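Local structure of LPXTG cell wall surface protein (Streptococcus gordonii, 4IGB) at residues K81-F86 with T115-N120; A169-A174 with G272-E277. The protein is a peptidoglycan-anchored surface protein that probably acts as an adhesin, represented here by its N-terminal N1 and N2 domains. All blocks are in the same frame, centred on the assembly; numbering follows the deposited sequence.

Both contacts lie in the N-terminal (N1) domain and belong to one antiparallel sheet, their centres about 10 Å apart. Contact 1 comes first along the chain, at the open end of the hairpin formed by strands 84-100 and 103-118; contact 2 opens only after it has closed, and pairs strand 170-182 with strand 268-274. Strands 103-118 and 170-182 are neighbours, so the four segments lie side by side in the order 81-86, 115-120, 169-174, 272-277. Backbone bonds between Thr115 and Asp173 and between His117 and Trp171 join the two contacts, and the stacked rings of His117 and Trp171 add a side-chain link. A local hairpin pair and a long-range pair are thus joined as four adjacent strands of one larger sheet.

Contact 1: K81-F86 with T115-N120; sequences KQDQVF and TLHYLN
Lys81 sets CB over one face of the Tyr118 ring, 3.9 Å from the centroid in a CH-pi contact, while CG runs on beside the hydroxyl. Tyr118 CG is anti to the backbone N (chi1 -171°), which turns the ring under the 81-82 backbone; the backbone N of Asn120 sits toward the rim of the opposite face. Lysine suits this place because its first methylenes can lie against the phenol while the amine leads away. The other tight spot is apolar: CD2 of buried Leu116 approaches the Phe86 ring obliquely, 3.4 Å from CE1, and Leu74 and Phe170 add to this side. Between the two, the open end of a beta hairpin is held by the hydrogen-bonded pair Gln84-Leu116, with Gln84 N 2.9 Å from Leu116 O and Leu116 N 2.8 Å from Gln84 O. By contrast, the face of Val85 and Thr115, with exposed Asp83, forms the looser, solvent-facing part. Val85 CG2 and Thr115 CG2 lie 4.0 Å apart, beta-branched residues suited to extended strands. Asp83, short and charged, accepts a bent bond from Tyr118 N (3.0 Å to OD1), on the anti side and 27° out of the carboxylate plane, while a water bridges OD2 to His117 ND1.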
loop_
_atom_site.group_PDB
_atom_site.type_symbol
_atom_site.label_atom_id
_atom_site.label_comp_id
_atom_site.label_asym_id
_atom_site.label_seq_id
_atom_site.Cartn_x
_atom_site.Cartn_y
_atom_site.Cartn_z
ATOM N N LYS B 81 -31.842 11.335 18.391
ATOM C CA LYS B 81 -31.696 9.892 18.424
ATOM C C LYS B 81 -31.913 9.343 17.022
ATOM O O LYS B 81 -32.950 8.766 16.701
ATOM C CB LYS B 81 -32.627 9.278 19.473
ATOM C CG LYS B 81 -32.216 9.671 20.897
ATOM C CD LYS B 81 -33.381 9.651 21.871
ATOM C CE LYS B 81 -32.950 10.196 23.227
ATOM N NZ LYS B 81 -32.238 11.508 23.094
ATOM N N GLN B 82 -30.906 9.551 16.184
ATOM C CA GLN B 82 -30.978 9.158 14.795
ATOM C C GLN B 82 -29.584 9.204 14.195
ATOM O O GLN B 82 -28.629 9.622 14.851
ATOM C CB GLN B 82 -31.908 10.099 14.031
ATOM C CG GLN B 82 -31.452 11.546 14.029
ATOM C CD GLN B 82 -32.530 12.484 13.529
ATOM O OE1 GLN B 82 -33.722 12.180 13.623
ATOM N NE2 GLN B 82 -32.121 13.628 12.992
ATOM N N ASP B 83 -29.466 8.763 12.951
ATOM C CA ASP B 83 -28.171 8.750 12.293
ATOM C C ASP B 83 -27.594 10.151 12.253
ATOM O O ASP B 83 -28.321 11.130 12.101
ATOM C CB ASP B 83 -28.292 8.178 10.884
ATOM C CG ASP B 83 -28.682 6.716 10.890
ATOM O OD1 ASP B 83 -28.766 6.130 11.993
ATOM O OD2 ASP B 83 -28.896 6.145 9.799
ATOM N N GLN B 84 -26.285 10.251 12.425
ATOM C CA GLN B 84 -25.618 11.540 12.327
ATOM C C GLN B 84 -24.384 11.436 11.434
ATOM O O GLN B 84 -23.552 10.554 11.614
ATOM C CB GLN B 84 -25.285 12.095 13.714
ATOM C CG GLN B 84 -26.531 12.320 14.560
ATOM C CD GLN B 84 -26.239 12.839 15.951
ATOM O OE1 GLN B 84 -26.960 12.525 16.900
ATOM N NE2 GLN B 84 -25.200 13.648 16.080
ATOM N N VAL B 85 -24.294 12.347 10.468
ATOM C CA VAL B 85 -23.275 12.307 9.432
ATOM C C VAL B 85 -22.225 13.390 9.647
ATOM O O VAL B 85 -22.552 14.558 9.840
ATOM C CB VAL B 85 -23.899 12.523 8.042
ATOM C CG1 VAL B 85 -22.821 12.522 6.969
ATOM C CG2 VAL B 85 -24.950 11.461 7.760
ATOM N N PHE B 86 -20.961 12.991 9.603
ATOM C CA PHE B 86 -19.855 13.920 9.777
ATOM C C PHE B 86 -18.971 13.891 8.523
ATOM O O PHE B 86 -18.214 12.929 8.294
ATOM C CB PHE B 86 -19.069 13.575 11.059
ATOM C CG PHE B 86 -19.923 13.570 12.303
ATOM C CD1 PHE B 86 -20.641 12.446 12.660
ATOM C CD2 PHE B 86 -20.053 14.717 13.082
ATOM C CE1 PHE B 86 -21.451 12.450 13.789
ATOM C CE2 PHE B 86 -20.873 14.732 14.213
ATOM C CZ PHE B 86 -21.563 13.590 14.566
ATOM N N THR B 115 -20.133 8.176 9.302
ATOM C CA THR B 115 -21.557 8.195 9.601
ATOM C C THR B 115 -21.814 7.363 10.856
ATOM O O THR B 115 -21.441 6.185 10.921
ATOM C CB THR B 115 -22.388 7.590 8.441
ATOM O OG1 THR B 115 -22.090 8.273 7.214
ATOM C CG2 THR B 115 -23.885 7.696 8.746
ATOM N N LEU B 116 -22.445 7.988 11.842
ATOM C CA LEU B 116 -22.878 7.312 13.063
ATOM C C LEU B 116 -24.301 6.815 12.861
ATOM O O LEU B 116 -25.221 7.616 12.680
ATOM C CB LEU B 116 -22.839 8.288 14.253
ATOM C CG LEU B 116 -21.551 8.412 15.085
ATOM C CD1 LEU B 116 -20.287 8.199 14.277
ATOM C CD2 LEU B 116 -21.493 9.744 15.827
ATOM N N HIS B 117 -24.475 5.499 12.881
ATOM C CA HIS B 117 -25.789 4.880 12.775
ATOM C C HIS B 117 -26.356 4.605 14.162
ATOM O O HIS B 117 -25.871 3.733 14.885
ATOM C CB HIS B 117 -25.714 3.571 11.973
ATOM C CG HIS B 117 -25.403 3.772 10.521
ATOM N ND1 HIS B 117 -26.384 3.909 9.561
ATOM C CD2 HIS B 117 -24.221 3.883 9.868
ATOM C CE1 HIS B 117 -25.820 4.082 8.379
ATOM N NE2 HIS B 117 -24.508 4.075 8.538
ATOM N N TYR B 118 -27.379 5.362 14.535
ATOM C CA TYR B 118 -28.035 5.178 15.824
ATOM C C TYR B 118 -28.558 3.739 15.984
ATOM O O TYR B 118 -29.222 3.205 15.092
ATOM C CB TYR B 118 -29.172 6.191 15.985
ATOM C CG TYR B 118 -29.769 6.215 17.374
ATOM C CD1 TYR B 118 -28.996 6.586 18.475
ATOM C CD2 TYR B 118 -31.100 5.878 17.588
ATOM C CE1 TYR B 118 -29.529 6.618 19.750
ATOM C CE2 TYR B 118 -31.647 5.910 18.867
ATOM C CZ TYR B 118 -30.853 6.280 19.939
ATOM O OH TYR B 118 -31.377 6.312 21.205
ATOM N N LEU B 119 -28.244 3.110 17.113
ATOM C CA LEU B 119 -28.571 1.701 17.315
ATOM C C LEU B 119 -30.016 1.439 17.768
ATOM O O LEU B 119 -30.474 0.306 17.741
ATOM C CB LEU B 119 -27.600 1.070 18.302
ATOM C CG LEU B 119 -26.266 0.596 17.725
ATOM C CD1 LEU B 119 -25.293 0.314 18.855
ATOM C CD2 LEU B 119 -26.469 -0.642 16.855
ATOM N N ASN B 120 -30.730 2.476 18.187
ATOM C CA ASN B 120 -32.132 2.297 18.574
ATOM C C ASN B 120 -32.353 1.166 19.581
ATOM O O ASN B 120 -33.155 0.262 19.359
ATOM C CB ASN B 120 -32.997 2.062 17.334
ATOM C CG ASN B 120 -33.472 3.351 16.714
ATOM O OD1 ASN B 120 -33.072 3.712 15.603
ATOM N ND2 ASN B 120 -34.335 4.063 17.436
HETATM O O HOH W 1 -28.787 2.955 10.034
#

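Contact 2: A169-A174 with G272-E277; sequences AFWIDA and GYSSTE
With chi1 at 73°, Ser275 places OG between its own backbone N and carbonyl carbon, from where it accepts the N-H of Ile172 (N to OG 3.1 Å); Trp171, with chi1 at 59°, turns its indole from CB so that the CZ3 edge comes beside Ser274 CB, whose small size fits there. Trp171 CB itself lies against two carbonyls, 3.4 Å from Thr276 O and also close to Ser275 O. The Ser275 hydroxyl donates to Thr276 O, 2.7 Å from OG, on a lone pair in the carbonyl plane. A serine suits this place because one small group both accepts and donates where the strand has given way to loop, in effect taking the place that a backbone carbonyl would hold in regular pairing. Ser275 N returns a bond to Ile172 O at 3.0 Å. Farther along, regular antiparallel pairing takes over: Ala174 N meets Tyr273 O at 2.9 Å and Tyr273 N meets Ala174 O at 3.0 Å. Glycine suits position 272 because a CB there would crowd Ala174 O. Asp173 OD2 is hydrogen-bonded to Tyr212 OH, and Tyr273 OH to Glu209 OE2. Strand 103-118 flanks segment 169-174, strand 210-214 borders 268-274, and helix 122-129 packs against Ala169 and Phe170.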
loop_
_atom_site.group_PDB
_atom_site.type_symbol
_atom_site.label_atom_id
_atom_site.label_comp_id
_atom_site.label_asym_id
_atom_site.label_seq_id
_atom_site.Cartn_x
_atom_site.Cartn_y
_atom_site.Cartn_z
ATOM N N ALA B 169 -23.823 2.949 21.410
ATOM C CA ALA B 169 -24.879 3.901 21.064
ATOM C C ALA B 169 -25.077 4.041 19.549
ATOM O O ALA B 169 -26.207 4.164 19.061
ATOM C CB ALA B 169 -24.584 5.253 21.679
ATOM N N PHE B 170 -23.974 4.043 18.805
ATOM C CA PHE B 170 -24.034 4.090 17.344
ATOM C C PHE B 170 -23.029 3.091 16.798
ATOM O O PHE B 170 -21.946 2.938 17.363
ATOM C CB PHE B 170 -23.616 5.469 16.796
ATOM C CG PHE B 170 -24.457 6.627 17.271
ATOM C CD1 PHE B 170 -25.436 7.165 16.457
ATOM C CD2 PHE B 170 -24.229 7.208 18.498
ATOM C CE1 PHE B 170 -26.192 8.232 16.870
ATOM C CE2 PHE B 170 -24.979 8.274 18.919
ATOM C CZ PHE B 170 -25.969 8.787 18.106
ATOM N N TRP B 171 -23.349 2.434 15.687
ATOM C CA TRP B 171 -22.287 1.774 14.930
ATOM C C TRP B 171 -21.775 2.781 13.900
ATOM O O TRP B 171 -22.477 3.746 13.571
ATOM C CB TRP B 171 -22.728 0.446 14.294
ATOM C CG TRP B 171 -23.900 0.504 13.326
ATOM C CD1 TRP B 171 -25.225 0.518 13.645
ATOM C CD2 TRP B 171 -23.835 0.499 11.886
ATOM N NE1 TRP B 171 -25.991 0.530 12.494
ATOM C CE2 TRP B 171 -25.161 0.524 11.406
ATOM C CE3 TRP B 171 -22.783 0.487 10.961
ATOM C CZ2 TRP B 171 -25.463 0.549 10.042
ATOM C CZ3 TRP B 171 -23.084 0.505 9.608
ATOM C CH2 TRP B 171 -24.414 0.531 9.163
ATOM N N ILE B 172 -20.553 2.583 13.415
ATOM C CA ILE B 172 -19.947 3.582 12.555
ATOM C C ILE B 172 -19.627 3.036 11.169
ATOM O O ILE B 172 -19.447 1.830 10.979
ATOM C CB ILE B 172 -18.667 4.176 13.182
ATOM C CG1 ILE B 172 -17.539 3.133 13.172
ATOM C CG2 ILE B 172 -18.958 4.702 14.587
ATOM C CD1 ILE B 172 -16.229 3.634 13.769
ATOM N N ASP B 173 -19.565 3.953 10.213
ATOM C CA ASP B 173 -19.144 3.666 8.861
ATOM C C ASP B 173 -18.163 4.767 8.485
ATOM O O ASP B 173 -18.549 5.919 8.309
ATOM C CB ASP B 173 -20.352 3.638 7.916
ATOM C CG ASP B 173 -19.964 3.374 6.459
ATOM O OD1 ASP B 173 -20.876 3.257 5.614
ATOM O OD2 ASP B 173 -18.760 3.286 6.148
ATOM N N ALA B 174 -16.889 4.413 8.409
ATOM C CA ALA B 174 -15.856 5.381 8.065
ATOM C C ALA B 174 -15.395 5.194 6.633
ATOM O O ALA B 174 -14.958 4.109 6.251
ATOM C CB ALA B 174 -14.665 5.264 9.029
ATOM N N GLY B 272 -13.080 1.605 3.418
ATOM C CA GLY B 272 -14.083 1.938 4.398
ATOM C C GLY B 272 -14.075 0.844 5.444
ATOM O O GLY B 272 -13.486 -0.219 5.241
ATOM N N TYR B 273 -14.706 1.119 6.573
ATOM C CA TYR B 273 -14.824 0.151 7.643
ATOM C C TYR B 273 -16.130 0.426 8.335
ATOM O O TYR B 273 -16.451 1.586 8.612
ATOM C CB TYR B 273 -13.688 0.327 8.649
ATOM C CG TYR B 273 -13.792 -0.583 9.867
ATOM C CD1 TYR B 273 -13.347 -1.902 9.816
ATOM C CD2 TYR B 273 -14.324 -0.116 11.068
ATOM C CE1 TYR B 273 -13.440 -2.739 10.926
ATOM C CE2 TYR B 273 -14.411 -0.944 12.188
ATOM C CZ TYR B 273 -13.976 -2.255 12.107
ATOM O OH TYR B 273 -14.058 -3.075 13.210
ATOM N N SER B 274 -16.900 -0.617 8.612
ATOM C CA SER B 274 -18.084 -0.425 9.445
ATOM C C SER B 274 -18.076 -1.402 10.614
ATOM O O SER B 274 -17.597 -2.533 10.488
ATOM C CB SER B 274 -19.387 -0.496 8.638
ATOM O OG SER B 274 -19.627 -1.790 8.124
ATOM N N SER B 275 -18.591 -0.942 11.747
ATOM C CA SER B 275 -18.472 -1.675 13.004
ATOM C C SER B 275 -19.772 -2.343 13.395
ATOM O O SER B 275 -20.810 -2.155 12.761
ATOM C CB SER B 275 -18.060 -0.735 14.148
ATOM O OG SER B 275 -19.141 0.113 14.530
ATOM N N THR B 276 -19.696 -3.123 14.461
ATOM C CA THR B 276 -20.879 -3.591 15.160
ATOM C C THR B 276 -21.158 -2.549 16.243
ATOM O O THR B 276 -20.602 -1.447 16.216
ATOM C CB THR B 276 -20.593 -4.938 15.810
ATOM O OG1 THR B 276 -19.554 -4.769 16.780
ATOM C CG2 THR B 276 -20.109 -5.927 14.759
ATOM N N GLU B 277 -22.004 -2.888 17.203
ATOM C CA GLU B 277 -22.290 -1.983 18.306
ATOM C C GLU B 277 -21.006 -1.722 19.072
ATOM O O GLU B 277 -20.905 -0.737 19.798
ATOM C CB GLU B 277 -23.322 -2.593 19.257
ATOM C CG GLU B 277 -22.809 -3.848 19.932
ATOM C CD GLU B 277 -23.805 -4.467 20.907
ATOM O OE1 GLU B 277 -24.903 -3.905 21.108
ATOM O OE2 GLU B 277 -23.471 -5.529 21.471
#